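PDB 6EUD: ATP-dependent RNA helicase HrpB from Escherichia coli, which hydrolyses ATP to ADP and phosphate and binds single-stranded RNA, as a bacterial DExH-box helicase of the DEAH/RHA group. Local coordinates for residues V298-P303 and L307-T312; D359-L364 and N419-A424. All blocks are in the same frame, centred on the assembly; numbering follows the deposited sequence.

Overall arrangement
Both contacts lie in the middle of the chain, their centres about 16 Å apart, and interaction 1 is complete before interaction 2 opens. Interaction 1 pairs the two strands of a hairpin, 287-302 and 307-314, whose first strand also pairs with 217-221 and 333-337 in the mixed sheet of the helicase C-terminal region. In interaction 2 the start of helix 361-370 meets the start of helix 421-429; its segments lie 55 residues apart at their nearest ends. The two meet directly: CB of F301 packs 3.3 Å from N of D359, and helix 386-398 touches side chains of both. Packing of F301 and P303 on that helix sets the hairpin of this P-loop-type domain against the helices that follow it.

Interaction 1: residues V298-P303 and L307-T312; sequences VARFDP and LTRLIT
The two strands of the antiparallel hairpin, 287-302 and 307-314, pair here close to its turn. V298 faces I311 and R300 faces R309 as hydrogen-bonded pairs, each with two N-H to carbonyl bonds; R300 N to R309 O measures 2.6 Å. A299 with L310 and F301 with T308 are non-hydrogen-bonded pairs. Their side chains share one face of the hairpin, where CB of A299 meets CG2 of T308 at 3.8 Å and OG1 of T308 lies in the plane of the F301 ring, at its edge. On the face of V298, R300, R309 and I311, the methyl CD1 of I311 sits over the centre of the R300 guanidinium, 3.5 Å from CZ of R300. The R300 chain runs out with CG anti to its own N (chi1 169°) and bends at chi3, which lays the flat group against that methyl. R309 runs alongside R300, its guanidinium plane turned 87° from the other and one face towards CD of R300. Near the turn, D302 bonds to Q542 and forms a salt bridge with R304, while L307 packs on L540. This is the beta hairpin that DEAH/RHA helicases carry between motifs V and VI of the second RecA-like domain.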
# COMPACT_ATOMS: atom_id res chain seq x y z
N VAL A 298 2.20 12.61 6.47
CA VAL A 298 2.72 11.24 6.32
C VAL A 298 3.03 10.85 4.87
O VAL A 298 2.42 11.34 3.92
CB VAL A 298 1.73 10.18 6.90
CG1 VAL A 298 1.65 10.28 8.41
CG2 VAL A 298 0.34 10.31 6.28
N ALA A 299 3.99 9.94 4.74
CA ALA A 299 4.37 9.32 3.47
C ALA A 299 3.30 8.34 3.02
O ALA A 299 2.88 7.48 3.79
CB ALA A 299 5.70 8.62 3.59
N ARG A 300 2.85 8.47 1.78
CA ARG A 300 1.84 7.56 1.27
C ARG A 300 2.27 6.94 -0.08
O ARG A 300 2.56 7.66 -1.05
CB ARG A 300 0.50 8.27 1.12
CG ARG A 300 -0.52 7.47 0.34
CD ARG A 300 -1.93 7.79 0.80
NE ARG A 300 -2.13 7.44 2.20
CZ ARG A 300 -3.27 7.64 2.86
NH1 ARG A 300 -4.30 8.21 2.24
NH2 ARG A 300 -3.37 7.28 4.13
N PHE A 301 2.31 5.61 -0.11
CA PHE A 301 2.61 4.90 -1.34
C PHE A 301 1.36 4.82 -2.20
O PHE A 301 0.29 4.46 -1.71
CB PHE A 301 3.13 3.50 -1.03
CG PHE A 301 3.32 2.64 -2.25
CD1 PHE A 301 4.34 2.92 -3.15
CD2 PHE A 301 2.50 1.57 -2.49
CE1 PHE A 301 4.53 2.13 -4.28
CE2 PHE A 301 2.68 0.78 -3.63
CZ PHE A 301 3.71 1.06 -4.51
N ASP A 302 1.52 5.16 -3.48
CA ASP A 302 0.47 5.05 -4.49
C ASP A 302 0.77 3.91 -5.45
O ASP A 302 1.60 4.05 -6.34
CB ASP A 302 0.35 6.38 -5.26
CG ASP A 302 -0.82 6.41 -6.24
OD1 ASP A 302 -1.48 5.36 -6.45
OD2 ASP A 302 -1.07 7.49 -6.82
N PRO A 303 0.07 2.77 -5.30
CA PRO A 303 0.32 1.59 -6.13
C PRO A 303 0.11 1.83 -7.61
O PRO A 303 0.68 1.11 -8.41
CB PRO A 303 -0.69 0.56 -5.61
CG PRO A 303 -1.73 1.36 -4.95
CD PRO A 303 -1.02 2.54 -4.34
N LEU A 307 4.66 5.73 -6.81
CA LEU A 307 5.33 6.85 -6.15
C LEU A 307 4.90 6.97 -4.69
O LEU A 307 3.79 6.59 -4.31
CB LEU A 307 5.07 8.17 -6.88
CG LEU A 307 5.64 8.24 -8.30
CD1 LEU A 307 5.41 9.63 -8.88
CD2 LEU A 307 7.14 7.87 -8.34
N THR A 308 5.82 7.45 -3.87
CA THR A 308 5.50 7.78 -2.50
C THR A 308 5.40 9.30 -2.38
O THR A 308 6.30 10.03 -2.82
CB THR A 308 6.55 7.23 -1.53
OG1 THR A 308 6.66 5.81 -1.70
CG2 THR A 308 6.16 7.54 -0.06
N ARG A 309 4.29 9.77 -1.82
CA ARG A 309 4.09 11.21 -1.61
C ARG A 309 3.95 11.53 -0.13
O ARG A 309 3.68 10.64 0.68
CB ARG A 309 2.85 11.68 -2.38
CG ARG A 309 1.70 10.71 -2.28
CD ARG A 309 0.49 11.24 -2.98
NE ARG A 309 -0.58 10.25 -3.05
CZ ARG A 309 -1.82 10.49 -2.65
NH1 ARG A 309 -2.14 11.67 -2.16
NH2 ARG A 309 -2.75 9.54 -2.74
N LEU A 310 4.19 12.80 0.21
CA LEU A 310 3.83 13.34 1.52
C LEU A 310 2.43 13.89 1.45
O LEU A 310 2.19 14.86 0.74
CB LEU A 310 4.79 14.43 1.96
CG LEU A 310 6.14 13.94 2.46
CD1 LEU A 310 6.95 15.09 3.04
CD2 LEU A 310 5.96 12.83 3.49
N ILE A 311 1.49 13.27 2.16
CA ILE A 311 0.16 13.85 2.32
C ILE A 311 -0.04 14.41 3.74
O ILE A 311 0.70 14.10 4.69
CB ILE A 311 -0.95 12.83 2.02
CG1 ILE A 311 -1.10 11.82 3.16
CG2 ILE A 311 -0.69 12.13 0.71
CD1 ILE A 311 -2.36 10.98 3.07
N THR A 312 -1.03 15.28 3.86
CA THR A 312 -1.43 15.80 5.15
C THR A 312 -2.77 15.17 5.46
O THR A 312 -3.63 15.06 4.59
CB THR A 312 -1.50 17.33 5.16
OG1 THR A 312 -0.19 17.86 4.92
CG2 THR A 312 -1.99 17.84 6.50

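Interaction 2: residues D359-L364 and N419-A424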
# COMPACT_ATOMS: atom_id res chain seq x y z
N ASP A 359 5.73 1.74 0.15
CA ASP A 359 6.39 0.88 -0.83
C ASP A 359 6.93 -0.38 -0.15
O ASP A 359 7.66 -0.30 0.83
CB ASP A 359 7.52 1.66 -1.50
CG ASP A 359 7.99 1.06 -2.82
OD1 ASP A 359 8.04 -0.19 -3.00
OD2 ASP A 359 8.33 1.87 -3.70
N LEU A 360 6.57 -1.55 -0.65
CA LEU A 360 7.00 -2.77 0.02
C LEU A 360 8.00 -3.57 -0.80
O LEU A 360 8.29 -4.73 -0.47
CB LEU A 360 5.78 -3.65 0.34
CG LEU A 360 4.68 -3.05 1.22
CD1 LEU A 360 3.59 -4.08 1.46
CD2 LEU A 360 5.24 -2.54 2.55
N SER A 361 8.52 -2.97 -1.87
CA SER A 361 9.51 -3.67 -2.69
C SER A 361 10.77 -4.04 -1.87
O SER A 361 11.29 -5.14 -2.01
CB SER A 361 9.88 -2.85 -3.91
OG SER A 361 10.35 -1.56 -3.58
N GLY A 362 11.23 -3.14 -1.00
CA GLY A 362 12.34 -3.45 -0.12
C GLY A 362 12.01 -4.57 0.87
O GLY A 362 12.79 -5.51 1.06
N LEU A 363 10.84 -4.47 1.50
CA LEU A 363 10.38 -5.46 2.46
C LEU A 363 10.24 -6.83 1.83
O LEU A 363 10.63 -7.85 2.40
CB LEU A 363 9.05 -5.02 3.07
CG LEU A 363 8.34 -6.05 3.94
CD1 LEU A 363 9.23 -6.45 5.10
CD2 LEU A 363 7.07 -5.42 4.47
N LEU A 364 9.68 -6.85 0.63
CA LEU A 364 9.47 -8.10 -0.08
C LEU A 364 10.82 -8.73 -0.42
O LEU A 364 11.01 -9.94 -0.31
CB LEU A 364 8.64 -7.86 -1.35
CG LEU A 364 8.15 -9.05 -2.18
CD1 LEU A 364 7.36 -10.00 -1.29
CD2 LEU A 364 7.29 -8.57 -3.36
N ASN A 419 20.19 -2.62 -0.58
CA ASN A 419 19.84 -1.31 -1.06
C ASN A 419 18.35 -1.17 -1.37
O ASN A 419 17.63 -2.18 -1.37
CB ASN A 419 20.65 -1.04 -2.34
CG ASN A 419 21.23 0.30 -2.35
OD1 ASN A 419 21.45 0.88 -1.29
ND2 ASN A 419 21.45 0.86 -3.53
N ASP A 420 17.90 0.04 -1.69
CA ASP A 420 16.60 0.15 -2.33
C ASP A 420 16.64 -0.71 -3.60
O ASP A 420 17.57 -0.58 -4.39
CB ASP A 420 16.23 1.58 -2.71
CG ASP A 420 15.06 1.62 -3.69
OD1 ASP A 420 13.89 1.59 -3.26
OD2 ASP A 420 15.31 1.64 -4.90
N PRO A 421 15.62 -1.59 -3.79
CA PRO A 421 15.62 -2.58 -4.88
C PRO A 421 15.84 -2.01 -6.28
O PRO A 421 16.60 -2.62 -7.03
CB PRO A 421 14.22 -3.20 -4.78
CG PRO A 421 13.92 -3.11 -3.31
CD PRO A 421 14.50 -1.79 -2.86
N ARG A 422 15.22 -0.90 -6.63
CA ARG A 422 15.47 -0.27 -7.92
C ARG A 422 16.96 0.10 -8.05
O ARG A 422 17.58 -0.16 -9.06
CB ARG A 422 14.56 0.97 -8.10
CG ARG A 422 13.05 0.63 -8.13
CD ARG A 422 12.13 1.89 -8.13
NE ARG A 422 11.57 2.10 -9.45
CZ ARG A 422 10.28 2.04 -9.77
NH1 ARG A 422 9.36 1.83 -8.85
NH2 ARG A 422 9.93 2.23 -11.02
N LEU A 423 17.53 0.68 -7.00
CA LEU A 423 18.94 1.05 -7.04
C LEU A 423 19.87 -0.19 -7.04
O LEU A 423 20.89 -0.21 -7.73
CB LEU A 423 19.27 1.97 -5.87
CG LEU A 423 18.55 3.34 -5.81
CD1 LEU A 423 19.13 4.25 -4.71
CD2 LEU A 423 18.52 4.06 -7.17
N ALA A 424 19.50 -1.21 -6.28
CA ALA A 424 20.24 -2.46 -6.24
C ALA A 424 20.24 -3.13 -7.61
O ALA A 424 21.26 -3.65 -8.04
CB ALA A 424 19.66 -3.41 -5.19
O HOH W 1 10.32 1.93 -5.51
O HOH W 2 12.23 0.13 -5.01
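OD1 of D359 is gripped twice by S361: the backbone N of S361 reaches it at 3.0 Å on the anti side of the carboxylate, and OG of S361 donates to it at 2.7 Å from above the carboxylate plane. The first bond makes an Asx turn leading into helix 361-370, and the two limit how the carboxylate can rotate. S361 carries its OG between the backbone N and the carbonyl carbon (chi1 56°), a position from which the hydroxyl can also take a hydrogen bond from a water. That water donates to OD1 of D420, so it bridges the two helix starts. A second water donates to OD2 of D359 and receives a weak bond from NH1 of R422. Direct contact is small, van der Waals packing of the proline ring on backbone: CG of P421 lies 3.5 Å from N of G362 and 3.6 Å from O of S361. D420, just before the proline, is the N-cap of its helix, OD2 accepting from N of L423 at 3.2 Å. R422 forms a salt bridge with D501. Helix 386-398 lies against both partners, L395 touching S361 and R422, while L423 packs on helix 433-447 and L363 reaches helix 133-145.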